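Local coordinates for vacuolar protein sorting 29 (PDB 2A22) that probably serves in vesicular protein sorting and transport, as VPS29 proteins do within the retromer complex, and has a calcineurin-like phosphoesterase fold, at residues A[73-76]-A[82-85]; A[63-66]-A[70-73]; A[29-34]-A[49-54]; A[93-96]-A[102-105]; A[142-147]-A[185-190]. All blocks are in the same frame, centred on the assembly; numbering follows the deposited sequence.

In the fold
The five contacts follow one another along the chain, and none encloses or crosses another. Contact 3 comes first: it closes the loop between strand 26-31 and helix 48-52. Contact 2 then folds the loop after strand 58-61 onto helix 68-77. Contact 1 starts on M73, the residue where contact 2 ends, and packs the same helix on strand 81-83. Contact 4 pinches the loop from strand 81-83 to strand 106-111, and F103 rests on V71 of contact 2. Contact 5, with 37 residues between its segments, brings strand 144-147 of one sheet against strand 183-190 of the other. Contacts 3 and 5 meet where L30 pairs with M185.

Contact 1 of 5, residues A[73-76]-A[82-85]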
loop_
_atom_site.group_PDB
_atom_site.type_symbol
_atom_site.label_atom_id
_atom_site.label_comp_id
_atom_site.label_asym_id
_atom_site.label_seq_id
_atom_site.Cartn_x
_atom_site.Cartn_y
_atom_site.Cartn_z
ATOM N N MET A 73 -12.060 4.309 8.137
ATOM C CA MET A 73 -11.649 5.503 7.406
ATOM C C MET A 73 -11.236 5.101 5.971
ATOM O O MET A 73 -11.740 5.662 4.981
ATOM C CB MET A 73 -10.541 6.245 8.174
ATOM C CG MET A 73 -9.892 7.458 7.426
ATOM S SD MET A 73 -8.540 6.976 6.293
ATOM C CE MET A 73 -7.986 8.600 5.698
ATOM N N LEU A 74 -10.380 4.088 5.867
ATOM C CA LEU A 74 -9.907 3.591 4.564
ATOM C C LEU A 74 -11.034 3.033 3.709
ATOM O O LEU A 74 -11.086 3.302 2.498
ATOM C CB LEU A 74 -8.807 2.543 4.734
ATOM C CG LEU A 74 -7.434 2.979 5.255
ATOM C CD1 LEU A 74 -6.644 1.741 5.658
ATOM C CD2 LEU A 74 -6.626 3.814 4.239
ATOM N N LYS A 75 -11.956 2.293 4.324
ATOM C CA LYS A 75 -13.128 1.817 3.594
ATOM C C LYS A 75 -13.999 2.952 3.054
ATOM O O LYS A 75 -14.604 2.819 1.995
ATOM C CB LYS A 75 -13.988 0.885 4.439
ATOM C CG LYS A 75 -13.308 -0.423 4.820
ATOM C CD LYS A 75 -12.828 -1.225 3.618
ATOM C CE LYS A 75 -13.787 -2.319 3.252
ATOM N NZ LYS A 75 -13.120 -3.230 2.280
ATOM N N ASN A 76 -14.034 4.067 3.768
ATOM C CA ASN A 76 -14.838 5.220 3.343
ATOM C C ASN A 76 -14.216 6.089 2.246
ATOM O O ASN A 76 -14.883 6.972 1.702
ATOM C CB ASN A 76 -15.221 6.092 4.534
ATOM C CG ASN A 76 -16.472 5.608 5.195
ATOM O OD1 ASN A 76 -17.524 5.485 4.545
ATOM N ND2 ASN A 76 -16.381 5.305 6.492
ATOM N N TYR A 82 -9.136 -2.596 -0.772
ATOM C CA TYR A 82 -8.587 -3.901 -0.436
ATOM C C TYR A 82 -7.581 -3.761 0.691
ATOM O O TYR A 82 -6.623 -2.966 0.595
ATOM C CB TYR A 82 -7.903 -4.519 -1.677
ATOM C CG TYR A 82 -8.890 -4.711 -2.817
ATOM C CD1 TYR A 82 -9.557 -5.911 -2.957
ATOM C CD2 TYR A 82 -9.195 -3.669 -3.721
ATOM C CE1 TYR A 82 -10.491 -6.112 -3.955
ATOM C CE2 TYR A 82 -10.145 -3.856 -4.751
ATOM C CZ TYR A 82 -10.782 -5.098 -4.848
ATOM O OH TYR A 82 -11.728 -5.380 -5.820
ATOM N N ILE A 83 -7.780 -4.548 1.745
ATOM C CA ILE A 83 -6.903 -4.558 2.908
ATOM C C ILE A 83 -6.491 -5.972 3.182
ATOM O O ILE A 83 -7.335 -6.893 3.267
ATOM C CB ILE A 83 -7.611 -3.978 4.153
ATOM C CG1 ILE A 83 -8.023 -2.510 3.892
ATOM C CG2 ILE A 83 -6.728 -4.122 5.407
ATOM C CD1 ILE A 83 -9.038 -1.897 4.924
ATOM N N VAL A 84 -5.186 -6.178 3.295
ATOM C CA VAL A 84 -4.699 -7.496 3.657
ATOM C C VAL A 84 -4.252 -7.502 5.126
ATOM O O VAL A 84 -3.954 -6.458 5.707
ATOM C CB VAL A 84 -3.590 -7.999 2.707
ATOM C CG1 VAL A 84 -4.180 -8.199 1.310
ATOM C CG2 VAL A 84 -2.366 -7.037 2.704
ATOM N N SER A 85 -4.234 -8.686 5.710
ATOM C CA SER A 85 -3.786 -8.886 7.081
ATOM C C SER A 85 -2.266 -8.727 7.262
ATOM O O SER A 85 -1.471 -9.347 6.544
ATOM C CB SER A 85 -4.194 -10.297 7.526
ATOM O OG SER A 85 -4.104 -10.366 8.930
#
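I83 puts the tip of its side chain, CD1, against two residues of helix 68-77. L74 CD1 lies 4.4 Å from I83 CD1. K75 CD lies 4.1 Å from the same methyl, I83 CD1. The packing is moderate and wholly apolar, and its two sides differ in burial. On the L74 side both residues are buried. I83 reaches the helix with an extended chain: CG1 stands beside the backbone N, and chi2 of 166° carries CD1 on toward L74 and K75. L74 also touches C61 and I31, so the same leucine packs on three strands of the sheet. The arrangement belongs to the beta-alpha-beta crossover made by strand 58-61, helix 68-77 and strand 81-83. The helix covers one face of the sheet, and L74 and I83 pack between them. The K75 side is partly exposed. The lysine chain is bent at chi2 (-57°) and chi3 (-99°), which lays its methylenes over I83 and brings the ammonium group near the strand. The K75 and I83 side chains cross obliquely. K75 NZ is hydrogen-bonded to V81 O, just before the segment 82-85. A weak, long ion pair with D96 adds to this. Y82 points away from the helix, through to the other face of the sheet, and touches V107, V109 and L118.

Contact 2 of 5, residues A[63-66]-A[70-73]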
loop_
_atom_site.group_PDB
_atom_site.type_symbol
_atom_site.label_atom_id
_atom_site.label_comp_id
_atom_site.label_asym_id
_atom_site.label_seq_id
_atom_site.Cartn_x
_atom_site.Cartn_y
_atom_site.Cartn_z
ATOM N N GLY A 63 -1.707 -3.698 4.961
ATOM C CA GLY A 63 -1.958 -4.258 6.274
ATOM C C GLY A 63 -1.320 -3.468 7.403
ATOM O O GLY A 63 -0.819 -2.347 7.200
ATOM N N ASN A 64 -1.343 -4.054 8.598
ATOM C CA ASN A 64 -0.987 -3.319 9.818
ATOM C C ASN A 64 -1.656 -1.947 9.948
ATOM O O ASN A 64 -1.019 -0.949 10.330
ATOM C CB ASN A 64 0.529 -3.263 10.014
ATOM C CG ASN A 64 1.071 -4.558 10.556
ATOM O OD1 ASN A 64 0.301 -5.436 10.952
ATOM N ND2 ASN A 64 2.389 -4.701 10.570
ATOM N N VAL A 65 -2.935 -1.909 9.577
ATOM C CA VAL A 65 -3.819 -0.787 9.910
ATOM C C VAL A 65 -4.013 -0.731 11.435
ATOM O O VAL A 65 -3.944 0.347 12.022
ATOM C CB VAL A 65 -5.181 -0.941 9.214
ATOM C CG1 VAL A 65 -6.120 0.181 9.621
ATOM C CG2 VAL A 65 -4.996 -0.989 7.685
ATOM N N CYS A 66 -4.256 -1.912 12.040
ATOM C CA CYS A 66 -4.306 -2.144 13.503
ATOM C C CYS A 66 -5.481 -1.522 14.257
ATOM O O CYS A 66 -5.858 -2.002 15.325
ATOM C CB CYS A 66 -2.982 -1.740 14.175
ATOM S SG CYS A 66 -1.526 -2.618 13.558
ATOM N N TYR A 70 -9.463 3.122 11.758
ATOM C CA TYR A 70 -8.726 3.434 10.525
ATOM C C TYR A 70 -9.089 2.484 9.348
ATOM O O TYR A 70 -9.096 2.893 8.185
ATOM C CB TYR A 70 -7.218 3.588 10.807
ATOM C CG TYR A 70 -6.949 4.969 11.361
ATOM C CD1 TYR A 70 -7.240 5.294 12.700
ATOM C CD2 TYR A 70 -6.529 5.989 10.517
ATOM C CE1 TYR A 70 -7.065 6.611 13.182
ATOM C CE2 TYR A 70 -6.362 7.273 10.977
ATOM C CZ TYR A 70 -6.613 7.573 12.304
ATOM O OH TYR A 70 -6.397 8.852 12.718
ATOM N N VAL A 71 -9.449 1.240 9.666
ATOM C CA VAL A 71 -10.127 0.377 8.705
ATOM C C VAL A 71 -11.357 1.097 8.120
ATOM O O VAL A 71 -11.544 1.175 6.897
ATOM C CB VAL A 71 -10.519 -0.971 9.332
ATOM C CG1 VAL A 71 -11.479 -1.725 8.416
ATOM C CG2 VAL A 71 -9.253 -1.832 9.630
ATOM N N GLU A 72 -12.172 1.664 9.007
ATOM C CA GLU A 72 -13.407 2.343 8.599
ATOM C C GLU A 72 -13.121 3.590 7.778
ATOM O O GLU A 72 -13.831 3.870 6.818
ATOM C CB GLU A 72 -14.283 2.637 9.826
ATOM C CG GLU A 72 -14.819 1.296 10.414
ATOM C CD GLU A 72 -15.528 1.403 11.765
ATOM O OE1 GLU A 72 -15.384 2.410 12.501
ATOM O OE2 GLU A 72 -16.249 0.443 12.099
ATOM N N MET A 73 -12.060 4.309 8.137
ATOM C CA MET A 73 -11.649 5.503 7.406
ATOM C C MET A 73 -11.236 5.101 5.971
ATOM O O MET A 73 -11.740 5.662 4.981
ATOM C CB MET A 73 -10.541 6.245 8.174
ATOM C CG MET A 73 -9.892 7.458 7.426
ATOM S SD MET A 73 -8.540 6.976 6.293
ATOM C CE MET A 73 -7.986 8.600 5.698
#
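V65 and V71 pack together where the loop after strand 58-61 turns into helix 68-77, within a beta-alpha-beta crossover of the phosphoesterase fold. V65 has the most surface buried here. Its CG1 is the group that touches, and it sits at the first turn of the helix. V71 CG2 is 3.7 Å from V65 CG1, and the two side chains cross at about a right angle. Y70 contributes its root: Y70 CB is 3.8 Å from V65 CG1, while the ring leads away from V65 to L34 and E42. The two branches of V65 serve different neighbours. With CG1 anti to the backbone N (chi1 177°), CG2 is left to pack on CD1 of L74, one helical turn further on. The preceding residue, N64, takes no part in this packing. It is hydrogen-bonded to D87 and L88 and weakly to D33, and it also touches H120. D87 and H120 are among the residues whose donor atoms face a vacant point, possibly the counterpart of the metal site of related phosphoesterases. The nearest approach is to the backbone, with V65 CG1 3.5 Å from V71 N.

Contact 3 of 5, residues A[29-34]-A[49-54]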
loop_
_atom_site.group_PDB
_atom_site.type_symbol
_atom_site.label_atom_id
_atom_site.label_comp_id
_atom_site.label_asym_id
_atom_site.label_seq_id
_atom_site.Cartn_x
_atom_site.Cartn_y
_atom_site.Cartn_z
ATOM N N LEU A 29 -4.482 4.410 -4.488
ATOM C CA LEU A 29 -3.759 4.740 -3.272
ATOM C C LEU A 29 -3.100 3.472 -2.712
ATOM O O LEU A 29 -3.764 2.468 -2.485
ATOM C CB LEU A 29 -4.691 5.411 -2.240
ATOM C CG LEU A 29 -4.143 5.528 -0.800
ATOM C CD1 LEU A 29 -2.920 6.473 -0.752
ATOM C CD2 LEU A 29 -5.246 6.005 0.182
ATOM N N LEU A 30 -1.786 3.526 -2.525
ATOM C CA LEU A 30 -1.009 2.423 -1.924
ATOM C C LEU A 30 -0.525 2.901 -0.569
ATOM O O LEU A 30 0.164 3.934 -0.469
ATOM C CB LEU A 30 0.175 2.037 -2.820
ATOM C CG LEU A 30 -0.133 1.915 -4.330
ATOM C CD1 LEU A 30 1.119 1.576 -5.138
ATOM C CD2 LEU A 30 -1.194 0.835 -4.536
ATOM N N ILE A 31 -0.910 2.171 0.481
ATOM C CA ILE A 31 -0.776 2.675 1.849
ATOM C C ILE A 31 -0.749 1.482 2.819
ATOM O O ILE A 31 -1.309 0.417 2.519
ATOM C CB ILE A 31 -1.914 3.724 2.133
ATOM C CG1 ILE A 31 -1.571 4.609 3.321
ATOM C CG2 ILE A 31 -3.350 3.055 2.160
ATOM C CD1 ILE A 31 -2.545 5.766 3.543
ATOM N N GLY A 32 -0.031 1.607 3.930
ATOM C CA GLY A 32 -0.116 0.592 4.972
ATOM C C GLY A 32 0.807 0.856 6.162
ATOM O O GLY A 32 1.405 1.936 6.283
ATOM N N ASP A 33 0.879 -0.125 7.065
ATOM C CA ASP A 33 1.807 -0.085 8.205
ATOM C C ASP A 33 1.593 1.187 9.003
ATOM O O ASP A 33 2.570 1.887 9.347
ATOM C CB ASP A 33 3.248 -0.211 7.699
ATOM C CG ASP A 33 3.551 -1.625 7.210
ATOM O OD1 ASP A 33 3.311 -2.571 7.993
ATOM O OD2 ASP A 33 3.999 -1.796 6.060
ATOM N N LEU A 34 0.307 1.489 9.231
ATOM C CA LEU A 34 -0.151 2.590 10.076
ATOM C C LEU A 34 0.200 2.316 11.520
ATOM O O LEU A 34 0.705 3.199 12.211
ATOM C CB LEU A 34 -1.671 2.808 9.950
ATOM C CG LEU A 34 -2.222 3.522 8.704
ATOM C CD1 LEU A 34 -2.046 2.710 7.398
ATOM C CD2 LEU A 34 -3.713 3.824 8.933
ATOM N N GLU A 49 -5.545 16.261 2.937
ATOM C CA GLU A 49 -6.203 16.607 1.705
ATOM C C GLU A 49 -5.741 15.734 0.556
ATOM O O GLU A 49 -6.539 15.409 -0.329
ATOM C CB GLU A 49 -5.991 18.090 1.389
ATOM C CG GLU A 49 -6.869 19.009 2.247
ATOM C CD GLU A 49 -6.758 20.480 1.858
ATOM O OE1 GLU A 49 -5.769 20.878 1.177
ATOM O OE2 GLU A 49 -7.673 21.250 2.248
ATOM N N LEU A 50 -4.467 15.334 0.576
ATOM C CA LEU A 50 -3.966 14.399 -0.421
ATOM C C LEU A 50 -4.782 13.106 -0.431
ATOM O O LEU A 50 -5.198 12.656 -1.497
ATOM C CB LEU A 50 -2.467 14.124 -0.240
ATOM C CG LEU A 50 -1.507 15.168 -0.834
ATOM C CD1 LEU A 50 -0.083 14.891 -0.371
ATOM C CD2 LEU A 50 -1.561 15.293 -2.377
ATOM N N LEU A 51 -5.027 12.534 0.754
ATOM C CA LEU A 51 -5.884 11.347 0.906
ATOM C C LEU A 51 -7.396 11.571 0.729
ATOM O O LEU A 51 -8.147 10.612 0.556
ATOM C CB LEU A 51 -5.588 10.651 2.239
ATOM C CG LEU A 51 -4.080 10.391 2.462
ATOM C CD1 LEU A 51 -3.743 10.021 3.890
ATOM C CD2 LEU A 51 -3.535 9.363 1.480
ATOM N N ALA A 52 -7.835 12.827 0.769
ATOM C CA ALA A 52 -9.249 13.167 0.574
ATOM C C ALA A 52 -9.611 13.376 -0.900
ATOM O O ALA A 52 -10.782 13.540 -1.220
ATOM C CB ALA A 52 -9.633 14.427 1.393
ATOM N N THR A 53 -8.618 13.368 -1.795
ATOM C CA THR A 53 -8.897 13.643 -3.207
ATOM C C THR A 53 -9.944 12.720 -3.838
ATOM O O THR A 53 -9.882 11.497 -3.692
ATOM C CB THR A 53 -7.637 13.694 -4.100
ATOM O OG1 THR A 53 -8.050 13.660 -5.472
ATOM C CG2 THR A 53 -6.739 12.540 -3.881
ATOM N N ASP A 54 -10.901 13.338 -4.526
ATOM C CA ASP A 54 -12.049 12.668 -5.156
ATOM C C ASP A 54 -11.644 11.592 -6.148
ATOM O O ASP A 54 -12.369 10.650 -6.376
ATOM C CB ASP A 54 -12.875 13.714 -5.958
ATOM C CG ASP A 54 -13.994 14.341 -5.150
ATOM O OD1 ASP A 54 -14.332 13.821 -4.056
ATOM O OD2 ASP A 54 -14.549 15.361 -5.616
#
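L51 sets one methyl, CD2, against the ends of L29 and, less closely, I31. It overlaps L29 most. L51 CD2 is 3.7 Å from L29 CD1 and 4.0 Å from L29 CD2, and so meets both ends of the leucine fork. The two leucines cross at about a right angle. I31 CD1 stands further off, 4.3 Å from L51 CD2. L51 does not start out pointing at the strand. Its CG lies beside the backbone N (chi1 -50°), and chi2 near 166° then brings the end of the chain in. L29 and I31 are two residues apart on strand 26-31, so both face the helix. L30 between them faces the other way and packs on L60.

All three touching residues are buried. F184 of the neighbouring strand touches both L29 and L51, and L43 covers L51 from a loop. From helix 68-77, I77 reaches L29 and L74 reaches I31. Helix 48-52 is short and weakly bonded, and in this contact it meets the strand through L51.

Just past I31 the chain leaves the strand, and there D33 OD2 accepts a hydrogen bond from H149 N. The contact joins the first strand and helix of the beta-alpha-beta unit 26-31, 48-52, 58-61. Beyond its strand lies the region that probably corresponds to the metal pocket of calcineurin-like phosphoesterases.

Contact 4 of 5, residues A[93-96]-A[102-105]; sequences FNPD and VFPE
N94 forms an Asx turn, and its side chain lies flat on the ring of F103. The turn is made when N94 OD1 accepts D96 N at 2.9 Å. The other end of the amide goes across the contact: N94 ND2 donates to V102 O at 2.8 Å, with an N-H...O angle of 158°. V102 O is close to the amide plane of N94, but the donor stands above the plane of the V102 carbonyl. Two bonds thus fix the rotation of this buried amide. N94 CG is anti to the backbone N (chi1 -174°), which turns the amide toward the segment 102-105.

The amide plane and the F103 ring are only 2° apart, so they stack. N94 CB sits over the ring centre, 3.6 Å from the centroid, as a CH-pi contact. The ring also covers the backbone: N94 CA is 3.3 Å from F103 CZ. P95 CD comes obliquely, 4.3 Å from F103 CZ. Beyond the CZ end of the ring lies CG1 of V71, on helix 68-77. V102 and the F93 ring point outward, and both residues are exposed.

A backbone bond between N94 and G101 adds to the closure, and P104 pairs with S85. The arrangement is a loop pinched by an Asx turn and a stacked aromatic. It lies on the link from strand 81-83 to strand 106-111, where the chain passes from one sheet of the sandwich to the other.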
loop_
_atom_site.group_PDB
_atom_site.type_symbol
_atom_site.label_atom_id
_atom_site.label_comp_id
_atom_site.label_asym_id
_atom_site.label_seq_id
_atom_site.Cartn_x
_atom_site.Cartn_y
_atom_site.Cartn_z
ATOM N N PHE A 93 -11.545 -5.930 12.036
ATOM C CA PHE A 93 -12.650 -6.729 11.572
ATOM C C PHE A 93 -12.921 -6.327 10.119
ATOM O O PHE A 93 -13.089 -5.160 9.833
ATOM C CB PHE A 93 -13.874 -6.437 12.455
ATOM C CG PHE A 93 -15.167 -6.977 11.917
ATOM C CD1 PHE A 93 -15.492 -8.329 12.072
ATOM C CD2 PHE A 93 -16.076 -6.123 11.279
ATOM C CE1 PHE A 93 -16.700 -8.835 11.583
ATOM C CE2 PHE A 93 -17.284 -6.606 10.778
ATOM C CZ PHE A 93 -17.611 -7.960 10.928
ATOM N N ASN A 94 -12.938 -7.296 9.210
ATOM C CA ASN A 94 -13.237 -7.027 7.816
ATOM C C ASN A 94 -14.752 -6.858 7.678
ATOM O O ASN A 94 -15.510 -7.809 7.895
ATOM C CB ASN A 94 -12.743 -8.183 6.942
ATOM C CG ASN A 94 -12.884 -7.905 5.449
ATOM O OD1 ASN A 94 -13.542 -6.953 5.039
ATOM N ND2 ASN A 94 -12.269 -8.763 4.627
ATOM N N PRO A 95 -15.204 -5.647 7.328
ATOM C CA PRO A 95 -16.646 -5.520 7.204
ATOM C C PRO A 95 -17.215 -6.012 5.876
ATOM O O PRO A 95 -18.384 -5.774 5.634
ATOM C CB PRO A 95 -16.870 -4.019 7.339
ATOM C CG PRO A 95 -15.608 -3.426 6.759
ATOM C CD PRO A 95 -14.496 -4.380 7.073
ATOM N N ASP A 96 -16.424 -6.661 5.015
ATOM C CA ASP A 96 -16.995 -7.233 3.784
ATOM C C ASP A 96 -17.815 -8.496 4.117
ATOM O O ASP A 96 -17.329 -9.387 4.812
ATOM C CB ASP A 96 -15.919 -7.496 2.712
ATOM C CG ASP A 96 -15.296 -6.189 2.144
ATOM O OD1 ASP A 96 -15.896 -5.077 2.251
ATOM O OD2 ASP A 96 -14.179 -6.279 1.587
ATOM N N VAL A 102 -12.738 -11.667 8.376
ATOM C CA VAL A 102 -11.360 -12.092 8.069
ATOM C C VAL A 102 -10.790 -11.291 6.903
ATOM O O VAL A 102 -11.430 -11.192 5.859
ATOM C CB VAL A 102 -11.275 -13.607 7.745
ATOM C CG1 VAL A 102 -9.814 -14.032 7.461
ATOM C CG2 VAL A 102 -11.867 -14.449 8.902
ATOM N N PHE A 103 -9.626 -10.670 7.110
ATOM C CA PHE A 103 -8.904 -10.002 6.012
ATOM C C PHE A 103 -8.025 -11.004 5.268
ATOM O O PHE A 103 -7.360 -11.814 5.891
ATOM C CB PHE A 103 -8.048 -8.845 6.516
ATOM C CG PHE A 103 -8.848 -7.648 6.961
ATOM C CD1 PHE A 103 -9.373 -6.758 6.026
ATOM C CD2 PHE A 103 -9.090 -7.425 8.318
ATOM C CE1 PHE A 103 -10.143 -5.623 6.442
ATOM C CE2 PHE A 103 -9.840 -6.303 8.757
ATOM C CZ PHE A 103 -10.355 -5.392 7.811
ATOM N N PRO A 104 -7.999 -10.939 3.927
ATOM C CA PRO A 104 -7.236 -11.961 3.252
ATOM C C PRO A 104 -5.764 -11.721 3.430
ATOM O O PRO A 104 -5.336 -10.575 3.663
ATOM C CB PRO A 104 -7.631 -11.791 1.784
ATOM C CG PRO A 104 -8.038 -10.358 1.666
ATOM C CD PRO A 104 -8.618 -9.979 2.997
ATOM N N GLU A 105 -5.002 -12.804 3.318
ATOM C CA GLU A 105 -3.567 -12.745 3.357
ATOM C C GLU A 105 -2.986 -12.130 2.067
ATOM O O GLU A 105 -1.926 -11.502 2.079
ATOM C CB GLU A 105 -3.008 -14.150 3.592
ATOM C CG GLU A 105 -1.504 -14.173 3.768
ATOM C CD GLU A 105 -0.996 -15.430 4.476
ATOM O OE1 GLU A 105 -1.685 -16.478 4.400
ATOM O OE2 GLU A 105 0.101 -15.363 5.094
#

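Contact 5 of 5, residues A[142-147]-A[185-190]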
loop_
_atom_site.group_PDB
_atom_site.type_symbol
_atom_site.label_atom_id
_atom_site.label_comp_id
_atom_site.label_asym_id
_atom_site.label_seq_id
_atom_site.Cartn_x
_atom_site.Cartn_y
_atom_site.Cartn_z
ATOM N N CYS A 142 1.230 -11.599 -11.198
ATOM C CA CYS A 142 0.813 -10.202 -11.311
ATOM C C CYS A 142 1.827 -9.368 -12.109
ATOM O O CYS A 142 2.973 -9.777 -12.278
ATOM C CB CYS A 142 0.512 -9.613 -9.919
ATOM S SG CYS A 142 1.899 -9.675 -8.801
ATOM N N ASP A 143 1.379 -8.230 -12.641
ATOM C CA ASP A 143 2.262 -7.265 -13.304
ATOM C C ASP A 143 2.922 -6.315 -12.319
ATOM O O ASP A 143 4.010 -5.827 -12.563
ATOM C CB ASP A 143 1.472 -6.438 -14.317
ATOM C CG ASP A 143 0.747 -7.301 -15.299
ATOM O OD1 ASP A 143 1.419 -8.099 -15.968
ATOM O OD2 ASP A 143 -0.490 -7.216 -15.382
ATOM N N ILE A 144 2.232 -6.025 -11.218
ATOM C CA ILE A 144 2.739 -5.115 -10.190
ATOM C C ILE A 144 2.499 -5.783 -8.847
ATOM O O ILE A 144 1.394 -6.285 -8.564
ATOM C CB ILE A 144 2.034 -3.718 -10.225
ATOM C CG1 ILE A 144 2.160 -3.053 -11.612
ATOM C CG2 ILE A 144 2.579 -2.800 -9.095
ATOM C CD1 ILE A 144 1.261 -1.797 -11.826
ATOM N N LEU A 145 3.537 -5.830 -8.032
ATOM C CA LEU A 145 3.400 -6.387 -6.689
ATOM C C LEU A 145 3.572 -5.314 -5.606
ATOM O O LEU A 145 4.603 -4.622 -5.547
ATOM C CB LEU A 145 4.400 -7.522 -6.473
ATOM C CG LEU A 145 4.405 -8.179 -5.091
ATOM C CD1 LEU A 145 3.081 -8.964 -4.814
ATOM C CD2 LEU A 145 5.606 -9.118 -4.937
ATOM N N VAL A 146 2.569 -5.220 -4.728
ATOM C CA VAL A 146 2.587 -4.260 -3.617
ATOM C C VAL A 146 2.691 -4.970 -2.250
ATOM O O VAL A 146 1.800 -5.739 -1.852
ATOM C CB VAL A 146 1.329 -3.368 -3.662
ATOM C CG1 VAL A 146 1.425 -2.221 -2.607
ATOM C CG2 VAL A 146 1.130 -2.802 -5.092
ATOM N N THR A 147 3.776 -4.706 -1.537
ATOM C CA THR A 147 3.993 -5.311 -0.222
ATOM C C THR A 147 4.437 -4.227 0.774
ATOM O O THR A 147 4.856 -3.130 0.368
ATOM C CB THR A 147 5.072 -6.419 -0.287
ATOM O OG1 THR A 147 6.337 -5.822 -0.609
ATOM C CG2 THR A 147 4.722 -7.468 -1.364
ATOM N N MET A 185 1.881 6.118 -1.571
ATOM C CA MET A 185 1.973 6.305 -3.015
ATOM C C MET A 185 0.600 6.515 -3.636
ATOM O O MET A 185 -0.407 5.958 -3.184
ATOM C CB MET A 185 2.625 5.096 -3.670
ATOM C CG MET A 185 4.055 4.882 -3.236
ATOM S SD MET A 185 4.621 3.318 -3.850
ATOM C CE MET A 185 6.322 3.401 -3.307
ATOM N N LEU A 186 0.567 7.329 -4.676
ATOM C CA LEU A 186 -0.625 7.425 -5.499
ATOM C C LEU A 186 -0.188 7.063 -6.904
ATOM O O LEU A 186 0.760 7.642 -7.421
ATOM C CB LEU A 186 -1.259 8.811 -5.397
ATOM C CG LEU A 186 -2.077 9.094 -4.123
ATOM C CD1 LEU A 186 -2.290 10.593 -3.912
ATOM C CD2 LEU A 186 -3.432 8.405 -4.215
ATOM N N MET A 187 -0.836 6.051 -7.486
ATOM C CA MET A 187 -0.415 5.471 -8.766
ATOM C C MET A 187 -1.511 5.714 -9.804
ATOM O O MET A 187 -2.639 5.182 -9.670
ATOM C CB MET A 187 -0.165 3.949 -8.595
ATOM C CG MET A 187 0.302 3.213 -9.879
ATOM S SD MET A 187 0.732 1.491 -9.590
ATOM C CE MET A 187 2.481 1.612 -9.630
ATOM N N ALA A 188 -1.209 6.513 -10.827
ATOM C CA ALA A 188 -2.183 6.760 -11.895
ATOM C C ALA A 188 -1.957 5.721 -12.983
ATOM O O ALA A 188 -0.844 5.590 -13.513
ATOM C CB ALA A 188 -2.039 8.154 -12.483
ATOM N N LEU A 189 -3.020 4.992 -13.304
ATOM C CA LEU A 189 -2.990 4.057 -14.393
ATOM C C LEU A 189 -3.877 4.550 -15.530
ATOM O O LEU A 189 -5.072 4.857 -15.331
ATOM C CB LEU A 189 -3.428 2.674 -13.900
ATOM C CG LEU A 189 -2.611 2.048 -12.755
ATOM C CD1 LEU A 189 -3.350 0.830 -12.211
ATOM C CD2 LEU A 189 -1.213 1.653 -13.198
ATOM N N GLN A 190 -3.295 4.655 -16.716
ATOM C CA GLN A 190 -4.058 5.105 -17.870
ATOM C C GLN A 190 -3.623 4.310 -19.077
ATOM O O GLN A 190 -2.490 4.447 -19.531
ATOM C CB GLN A 190 -3.886 6.620 -18.115
ATOM C CG GLN A 190 -4.378 7.449 -16.956
ATOM C CD GLN A 190 -4.230 8.966 -17.154
ATOM O OE1 GLN A 190 -3.591 9.437 -18.097
ATOM N NE2 GLN A 190 -4.786 9.734 -16.207
#
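The flat bodies that meet here are two beta sheets, and the contact itself is between aliphatic and thioether groups; the F114 ring borders it, touching I144 and L189. I144 stands on the inner face of strand 144-147, and M187 and L189 on the inner face of strand 183-190. On the outer face of the first strand, L145 and T147 pack on L133 of helix 130-140. The two strands are well separated, with the CA atoms of I144 and M187 11.1 Å apart. The side chains bridge that gap tip to tip: M187 SD is 4.0 Å from I144 CD1. M187 runs straight from the backbone to the sulfur, with chi1 (-179°) and chi2 (174°) both extended. It then bends at chi3 (-104°), which swings CE off the line to I144. L189 CD2 makes a looser approach, 4.5 Å from I144 CD1. Around them L162 and L164 touch both I144 and M187. This is the interior of the alpha-beta-beta-alpha sandwich. The groups that meet are methyls and a thioether, so the sheets are held together here by van der Waals packing and burial, without directional bonds.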